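PDB 3BT5: uncharacterized protein DUF305 from Deinococcus radiodurans R1, which is of unknown function but folds as a long helical bundle and belongs to the ferritin-like DUF305 family. Local coordinates for residues Val43-Gln54 / Glu104-His115. Residues are numbered along the deposited sequence; the frame is centred on the assembly and turned at random.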
ATOM      1  N   VAL A  43      10.227 -14.006   4.580  1.00 25.79           N
ATOM      2  CA  VAL A  43       9.614 -13.172   3.545  1.00 23.77           C
ATOM      3  C   VAL A  43       8.136 -13.528   3.336  1.00 22.34           C
ATOM      4  O   VAL A  43       7.272 -12.653   3.185  1.00 25.47           O
ATOM      5  CB  VAL A  43      10.381 -13.322   2.205  1.00 25.08           C
ATOM      6  CG1 VAL A  43       9.643 -12.603   1.063  1.00 26.39           C
ATOM      7  CG2 VAL A  43      11.815 -12.807   2.376  1.00 25.95           C
ATOM      8  N   ARG A  44       7.837 -14.821   3.340  1.00 25.27           N
ATOM      9  CA  ARG A  44       6.465 -15.272   3.169  1.00 25.94           C
ATOM     10  C   ARG A  44       5.537 -14.775   4.293  1.00 23.79           C
ATOM     11  O   ARG A  44       4.413 -14.287   4.032  1.00 26.30           O
ATOM     12  CB  ARG A  44       6.415 -16.798   3.102  1.00 27.66           C
ATOM     13  CG  ARG A  44       7.076 -17.402   1.870  1.00 28.72           C
ATOM     14  CD  ARG A  44       6.984 -18.943   1.914  1.00 30.28           C
ATOM     15  NE  ARG A  44       5.589 -19.363   1.803  1.00 37.36           N
ATOM     16  CZ  ARG A  44       4.929 -19.464   0.650  1.00 38.10           C
ATOM     17  NH1 ARG A  44       5.550 -19.212  -0.495  1.00 37.18           N
ATOM     18  NH2 ARG A  44       3.652 -19.828   0.635  1.00 40.99           N
ATOM     19  N   SER A  45       6.017 -14.890   5.529  1.00 25.77           N
ATOM     20  CA  SER A  45       5.266 -14.461   6.712  1.00 28.15           C
ATOM     21  C   SER A  45       4.970 -12.969   6.616  1.00 24.77           C
ATOM     22  O   SER A  45       3.855 -12.501   6.853  1.00 26.04           O
ATOM     23  CB  SER A  45       6.082 -14.723   7.982  1.00 27.97           C
ATOM     24  OG  SER A  45       6.159 -16.114   8.265  1.00 37.46           O
ATOM     25  N   LEU A  46       5.997 -12.218   6.266  1.00 25.39           N
ATOM     26  CA  LEU A  46       5.866 -10.793   6.146  1.00 22.94           C
ATOM     27  C   LEU A  46       4.882 -10.417   5.017  1.00 21.85           C
ATOM     28  O   LEU A  46       4.028  -9.530   5.191  1.00 22.59           O
ATOM     29  CB  LEU A  46       7.257 -10.202   5.937  1.00 25.15           C
ATOM     30  CG  LEU A  46       7.329  -8.688   5.789  1.00 25.91           C
ATOM     31  CD1 LEU A  46       6.698  -7.930   6.972  1.00 27.10           C
ATOM     32  CD2 LEU A  46       8.776  -8.280   5.557  1.00 29.64           C
ATOM     33  N   ALA A  47       4.988 -11.069   3.858  1.00 20.17           N
ATOM     34  CA  ALA A  47       4.077 -10.795   2.751  1.00 20.69           C
ATOM     35  C   ALA A  47       2.610 -11.048   3.144  1.00 19.94           C
ATOM     36  O   ALA A  47       1.714 -10.236   2.850  1.00 21.44           O
ATOM     37  CB  ALA A  47       4.484 -11.595   1.497  1.00 22.33           C
ATOM     38  N   LEU A  48       2.370 -12.153   3.848  1.00 22.11           N
ATOM     39  CA  LEU A  48       1.024 -12.472   4.316  1.00 22.14           C
ATOM     40  C   LEU A  48       0.473 -11.398   5.258  1.00 22.02           C
ATOM     41  O   LEU A  48      -0.692 -10.961   5.145  1.00 24.14           O
ATOM     42  CB  LEU A  48       1.064 -13.822   5.064  1.00 27.06           C
ATOM     43  CG  LEU A  48       1.194 -15.069   4.198  1.00 33.77           C
ATOM     44  CD1 LEU A  48       1.741 -16.272   4.983  1.00 35.93           C
ATOM     45  CD2 LEU A  48      -0.155 -15.390   3.586  1.00 36.37           C
ATOM     46  N   ASP A  49       1.313 -10.977   6.191  1.00 22.65           N
ATOM     47  CA  ASP A  49       0.911  -9.993   7.185  1.00 22.44           C
ATOM     48  C   ASP A  49       0.574  -8.669   6.511  1.00 20.21           C
ATOM     49  O   ASP A  49      -0.393  -8.001   6.879  1.00 20.68           O
ATOM     50  CB  ASP A  49       2.020  -9.786   8.206  1.00 27.06           C
ATOM     51  CG  ASP A  49       2.166 -10.960   9.151  1.00 35.23           C
ATOM     52  OD1 ASP A  49       1.283 -11.842   9.157  1.00 40.67           O
ATOM     53  OD2 ASP A  49       3.167 -10.992   9.880  1.00 42.37           O
ATOM     54  N   ILE A  50       1.370  -8.284   5.510  1.00 18.74           N
ATOM     55  CA  ILE A  50       1.083  -7.017   4.840  1.00 17.90           C
ATOM     56  C   ILE A  50      -0.206  -7.121   4.034  1.00 17.96           C
ATOM     57  O   ILE A  50      -1.009  -6.179   3.988  1.00 18.67           O
ATOM     58  CB  ILE A  50       2.285  -6.592   3.950  1.00 19.32           C
ATOM     59  CG1 ILE A  50       3.510  -6.279   4.828  1.00 21.80           C
ATOM     60  CG2 ILE A  50       1.892  -5.415   3.046  1.00 19.94           C
ATOM     61  CD1 ILE A  50       4.838  -6.192   4.035  1.00 24.81           C
ATOM     62  N   GLN A  51      -0.439  -8.261   3.401  0.50 12.37           N
ATOM     63  CA  GLN A  51      -1.683  -8.446   2.670  0.50 20.91           C
ATOM     64  C   GLN A  51      -2.876  -8.278   3.611  0.50 14.45           C
ATOM     65  O   GLN A  51      -3.855  -7.597   3.299  0.50 14.76           O
ATOM     66  CB  GLN A  51      -1.724  -9.835   2.034  0.50 25.76           C
ATOM     67  CG  GLN A  51      -2.962 -10.072   1.200  0.50 30.60           C
ATOM     68  CD  GLN A  51      -3.241 -11.536   0.992  0.50 34.79           C
ATOM     69  OE1 GLN A  51      -2.429 -12.260   0.413  0.50 37.62           O
ATOM     70  NE2 GLN A  51      -4.395 -11.985   1.455  0.50 34.53           N
ATOM     71  N   LEU A  52      -2.790  -8.895   4.780  1.00 20.26           N
ATOM     72  CA  LEU A  52      -3.910  -8.837   5.702  1.00 21.18           C
ATOM     73  C   LEU A  52      -4.162  -7.431   6.247  1.00 19.63           C
ATOM     74  O   LEU A  52      -5.305  -6.962   6.337  1.00 20.04           O
ATOM     75  CB  LEU A  52      -3.689  -9.840   6.841  1.00 25.45           C
ATOM     76  CG  LEU A  52      -3.843 -11.300   6.379  1.00 33.05           C
ATOM     77  CD1 LEU A  52      -3.473 -12.293   7.482  1.00 36.95           C
ATOM     78  CD2 LEU A  52      -5.267 -11.575   5.836  1.00 38.42           C
ATOM     79  N   SER A  53      -3.096  -6.725   6.579  1.00 19.04           N
ATOM     80  CA  SER A  53      -3.275  -5.379   7.118  0.70 19.82           C
ATOM     81  C   SER A  53      -3.779  -4.421   6.052  1.00 18.16           C
ATOM     82  O   SER A  53      -4.654  -3.584   6.322  1.00 19.07           O
ATOM     83  CB  SER A  53      -1.973  -4.846   7.687  0.70 22.41           C
ATOM     84  OG  SER A  53      -1.079  -4.593   6.621  0.70 24.95           O
ATOM     85  N   GLN A  54      -3.266  -4.530   4.836  1.00 17.07           N
ATOM     86  CA  GLN A  54      -3.726  -3.644   3.766  0.70 16.54           C
ATOM     87  C   GLN A  54      -5.190  -3.932   3.438  1.00 16.56           C
ATOM     88  O   GLN A  54      -5.980  -3.008   3.236  1.00 17.35           O
ATOM     89  CB  GLN A  54      -2.846  -3.804   2.522  0.70 16.45           C
ATOM     90  CG  GLN A  54      -1.404  -3.302   2.685  0.70 21.26           C
ATOM     91  CD  GLN A  54      -1.257  -1.807   2.370  0.70 23.16           C
ATOM     92  OE1 GLN A  54      -1.318  -1.385   1.206  0.70 23.25           O
ATOM     93  NE2 GLN A  54      -1.061  -1.005   3.404  0.70 26.34           N
ATOM     94  N   GLU A 104      13.073 -11.275  -3.947  1.00 17.87           N
ATOM     95  CA  GLU A 104      12.778 -11.004  -2.539  1.00 18.48           C
ATOM     96  C   GLU A 104      13.263  -9.632  -2.093  1.00 18.52           C
ATOM     97  O   GLU A 104      12.539  -8.910  -1.374  1.00 19.23           O
ATOM     98  CB  GLU A 104      13.420 -12.084  -1.658  1.00 21.93           C
ATOM     99  CG  GLU A 104      12.728 -13.431  -1.828  1.00 22.81           C
ATOM    100  CD  GLU A 104      13.559 -14.599  -1.353  1.00 27.98           C
ATOM    101  OE1 GLU A 104      14.786 -14.438  -1.157  1.00 28.73           O
ATOM    102  OE2 GLU A 104      12.970 -15.682  -1.213  1.00 31.28           O
ATOM    103  N   ARG A 105      14.487  -9.268  -2.476  1.00 18.02           N
ATOM    104  CA  ARG A 105      15.000  -7.948  -2.127  1.00 19.88           C
ATOM    105  C   ARG A 105      14.210  -6.853  -2.815  1.00 18.17           C
ATOM    106  O   ARG A 105      13.938  -5.816  -2.203  1.00 18.69           O
ATOM    107  CB  ARG A 105      16.489  -7.833  -2.450  1.00 23.32           C
ATOM    108  CG  ARG A 105      17.305  -8.702  -1.521  1.00 27.94           C
ATOM    109  CD  ARG A 105      18.805  -8.542  -1.763  1.00 35.84           C
ATOM    110  NE  ARG A 105      19.259  -7.176  -1.506  1.00 47.49           N
ATOM    111  CZ  ARG A 105      19.576  -6.696  -0.303  1.00 52.37           C
ATOM    112  NH1 ARG A 105      19.482  -7.468   0.775  1.00 53.88           N
ATOM    113  NH2 ARG A 105      19.979  -5.436  -0.176  1.00 54.07           N
ATOM    114  N   GLN A 106      13.878  -7.052  -4.094  1.00 17.20           N
ATOM    115  CA  GLN A 106      13.070  -6.075  -4.820  1.00 16.73           C
ATOM    116  C   GLN A 106      11.699  -5.913  -4.160  1.00 14.96           C
ATOM    117  O   GLN A 106      11.182  -4.806  -4.065  1.00 15.38           O
ATOM    118  CB  GLN A 106      12.900  -6.524  -6.277  1.00 19.23           C
ATOM    119  CG  GLN A 106      13.934  -6.028  -7.213  1.00 25.40           C
ATOM    120  CD  GLN A 106      13.945  -4.503  -7.279  1.00 26.34           C
ATOM    121  OE1 GLN A 106      14.763  -3.887  -6.637  1.00 28.57           O
ATOM    122  NE2 GLN A 106      13.011  -3.897  -8.049  1.00 22.84           N
ATOM    123  N   PHE A 107      11.099  -7.012  -3.726  1.00 15.17           N
ATOM    124  CA  PHE A 107       9.808  -6.922  -3.040  1.00 14.73           C
ATOM    125  C   PHE A 107       9.894  -5.969  -1.851  1.00 14.90           C
ATOM    126  O   PHE A 107       9.029  -5.107  -1.663  1.00 14.83           O
ATOM    127  CB  PHE A 107       9.344  -8.314  -2.602  1.00 16.39           C
ATOM    128  CG  PHE A 107       8.245  -8.292  -1.592  1.00 16.24           C
ATOM    129  CD1 PHE A 107       6.942  -8.009  -1.985  1.00 16.35           C
ATOM    130  CD2 PHE A 107       8.507  -8.568  -0.254  1.00 18.23           C
ATOM    131  CE1 PHE A 107       5.913  -7.996  -1.071  1.00 17.82           C
ATOM    132  CE2 PHE A 107       7.472  -8.536   0.686  1.00 19.72           C
ATOM    133  CZ  PHE A 107       6.180  -8.235   0.272  1.00 19.23           C
ATOM    134  N   LEU A 108      10.940  -6.125  -1.041  1.00 15.09           N
ATOM    135  CA  LEU A 108      11.093  -5.283   0.140  1.00 15.73           C
ATOM    136  C   LEU A 108      11.355  -3.832  -0.262  1.00 15.38           C
ATOM    137  O   LEU A 108      10.735  -2.922   0.292  1.00 15.58           O
ATOM    138  CB  LEU A 108      12.228  -5.804   1.025  1.00 17.22           C
ATOM    139  CG  LEU A 108      11.902  -7.186   1.596  1.00 18.63           C
ATOM    140  CD1 LEU A 108      13.182  -7.847   2.169  1.00 22.01           C
ATOM    141  CD2 LEU A 108      10.827  -7.092   2.667  1.00 21.93           C
ATOM    142  N   ARG A 109      12.251  -3.606  -1.231  1.00 15.23           N
ATOM    143  CA  ARG A 109      12.516  -2.240  -1.665  1.00 15.70           C
ATOM    144  C   ARG A 109      11.254  -1.583  -2.227  1.00 14.26           C
ATOM    145  O   ARG A 109      10.973  -0.418  -1.925  1.00 15.59           O
ATOM    146  CB  ARG A 109      13.646  -2.206  -2.684  1.00 17.58           C
ATOM    147  CG  ARG A 109      14.982  -2.615  -2.110  1.00 22.17           C
ATOM    148  CD  ARG A 109      16.039  -2.330  -3.123  1.00 31.38           C
ATOM    149  NE  ARG A 109      16.010  -3.320  -4.189  1.00 40.86           N
ATOM    150  CZ  ARG A 109      16.885  -4.321  -4.291  1.00 42.38           C
ATOM    151  NH1 ARG A 109      16.799  -5.182  -5.290  1.00 37.24           N
ATOM    152  NH2 ARG A 109      17.852  -4.452  -3.391  1.00 46.38           N
ATOM    153  N   LEU A 110      10.511  -2.305  -3.055  1.00 14.51           N
ATOM    154  CA  LEU A 110       9.320  -1.736  -3.652  1.00 13.65           C
ATOM    155  C   LEU A 110       8.263  -1.488  -2.607  1.00 13.37           C
ATOM    156  O   LEU A 110       7.589  -0.463  -2.651  1.00 15.06           O
ATOM    157  CB  LEU A 110       8.755  -2.664  -4.747  1.00 13.31           C
ATOM    158  CG  LEU A 110       9.647  -2.818  -5.994  1.00 14.31           C
ATOM    159  CD1 LEU A 110       9.067  -3.901  -6.880  1.00 15.09           C
ATOM    160  CD2 LEU A 110       9.752  -1.473  -6.759  1.00 15.63           C
ATOM    161  N   MET A 111       8.089  -2.418  -1.672  1.00 13.71           N
ATOM    162  CA  MET A 111       7.044  -2.211  -0.673  1.00 13.87           C
ATOM    163  C   MET A 111       7.417  -1.088   0.290  1.00 13.98           C
ATOM    164  O   MET A 111       6.545  -0.341   0.722  1.00 14.51           O
ATOM    165  CB  MET A 111       6.749  -3.504   0.088  1.00 15.29           C
ATOM    166  CG  MET A 111       5.494  -3.410   0.965  1.00 16.31           C
ATOM    167  SD  MET A 111       3.924  -3.468   0.029  1.00 15.68           S
ATOM    168  CE  MET A 111       3.891  -5.212  -0.386  1.00 18.98           C
ATOM    169  N   ILE A 112       8.699  -0.950   0.621  1.00 13.66           N
ATOM    170  CA  ILE A 112       9.105   0.197   1.426  1.00 14.49           C
ATOM    171  C   ILE A 112       8.788   1.518   0.727  1.00 15.13           C
ATOM    172  O   ILE A 112       8.220   2.419   1.339  1.00 15.43           O
ATOM    173  CB  ILE A 112      10.611   0.132   1.814  1.00 15.67           C
ATOM    174  CG1 ILE A 112      10.852  -0.996   2.828  1.00 16.44           C
ATOM    175  CG2 ILE A 112      11.107   1.502   2.331  1.00 16.91           C
ATOM    176  CD1 ILE A 112      12.346  -1.399   2.916  1.00 16.74           C
ATOM    177  N   ARG A 113       9.137   1.637  -0.553  1.00 14.86           N
ATOM    178  CA  ARG A 113       8.895   2.893  -1.251  0.70 14.82           C
ATOM    179  C   ARG A 113       7.393   3.154  -1.357  1.00 14.70           C
ATOM    180  O   ARG A 113       6.924   4.297  -1.203  1.00 15.81           O
ATOM    181  CB  ARG A 113       9.568   2.861  -2.635  0.70 16.37           C
ATOM    182  CG  ARG A 113       9.588   4.217  -3.358  0.70 17.24           C
ATOM    183  CD  ARG A 113      10.129   4.073  -4.778  0.70 20.48           C
ATOM    184  NE  ARG A 113       9.272   3.206  -5.575  0.70 22.74           N
ATOM    185  CZ  ARG A 113       9.623   2.573  -6.692  0.70 21.97           C
ATOM    186  NH1 ARG A 113      10.858   2.627  -7.180  0.70 29.97           N
ATOM    187  NH2 ARG A 113       8.739   1.859  -7.307  0.70 16.12           N
ATOM    188  N   HIS A 114       6.647   2.093  -1.612  1.00 14.96           N
ATOM    189  CA  HIS A 114       5.202   2.142  -1.660  1.00 15.06           C
ATOM    190  C   HIS A 114       4.631   2.697  -0.349  1.00 13.80           C
ATOM    191  O   HIS A 114       3.811   3.638  -0.344  1.00 14.91           O
ATOM    192  CB  HIS A 114       4.716   0.727  -1.955  1.00 15.46           C
ATOM    193  CG  HIS A 114       3.263   0.498  -1.773  1.00 14.61           C
ATOM    194  ND1 HIS A 114       2.694   0.306  -0.535  1.00 16.70           N
ATOM    195  CD2 HIS A 114       2.254   0.405  -2.681  1.00 17.06           C
ATOM    196  CE1 HIS A 114       1.396   0.106  -0.680  1.00 17.87           C
ATOM    197  NE2 HIS A 114       1.105   0.157  -1.975  1.00 16.73           N
ATOM    198  N   HIS A 115       5.088   2.157   0.777  1.00 14.39           N
ATOM    199  CA  HIS A 115       4.586   2.606   2.063  1.00 13.43           C
ATOM    200  C   HIS A 115       5.028   4.043   2.380  1.00 14.23           C
ATOM    201  O   HIS A 115       4.278   4.800   2.986  1.00 15.77           O
ATOM    202  CB  HIS A 115       5.114   1.668   3.159  1.00 15.33           C
ATOM    203  CG  HIS A 115       4.327   0.397   3.316  1.00 14.88           C
ATOM    204  ND1 HIS A 115       3.610  -0.183   2.279  1.00 16.35           N
ATOM    205  CD2 HIS A 115       4.124  -0.387   4.404  1.00 17.16           C
ATOM    206  CE1 HIS A 115       2.988  -1.263   2.737  1.00 17.51           C
ATOM    207  NE2 HIS A 115       3.299  -1.420   4.023  1.00 17.91           N
TER
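The ND1 atoms of H114 and H115 lie 3.0 Å apart in a nearly straight hydrogen bond, each meeting the other imidazole at its edge and in its plane, and both rings turn a CE1 corner toward Q54. The outer nitrogens are tied down as well: NE2 of H114 bonds the carbonyl oxygen of H23 and NE2 of H115 bonds OE1 of E148. With partners at both nitrogens, the rotation of each ring is fixed. In one of its two conformers the amide of Q54, bent at chi2, faces the CE1 corners of both rings. In that copy OE1 comes to 3.6 Å from CE1 of H114, near the ring plane, with amide and ring planes 74° apart, while NE2 lies 4.1 Å from CE1 of H115, whose plane is only 29° from that of the amide.

The two segments belong to long helices, 41-68 and 100-122, of a four-helix bundle completed by helices 11-37 and 132-158, consistent with the ferritin-like family. Their axes run in roughly the same direction, inclined at 32°, and come no closer than 11.7 Å, so long side chains must span the gap. F107 does so with CG anti to its own nitrogen, which carries CZ to 4.0 Å from CB of A47, with V43 and I50 beside it. One turn on, M111 curls so that CE rests 4.0 Å from CG2 of I50, whose same methyl also approaches the H115 edge. At the flank, CD2 of L46 touches CD2 of L108 at 3.7 Å.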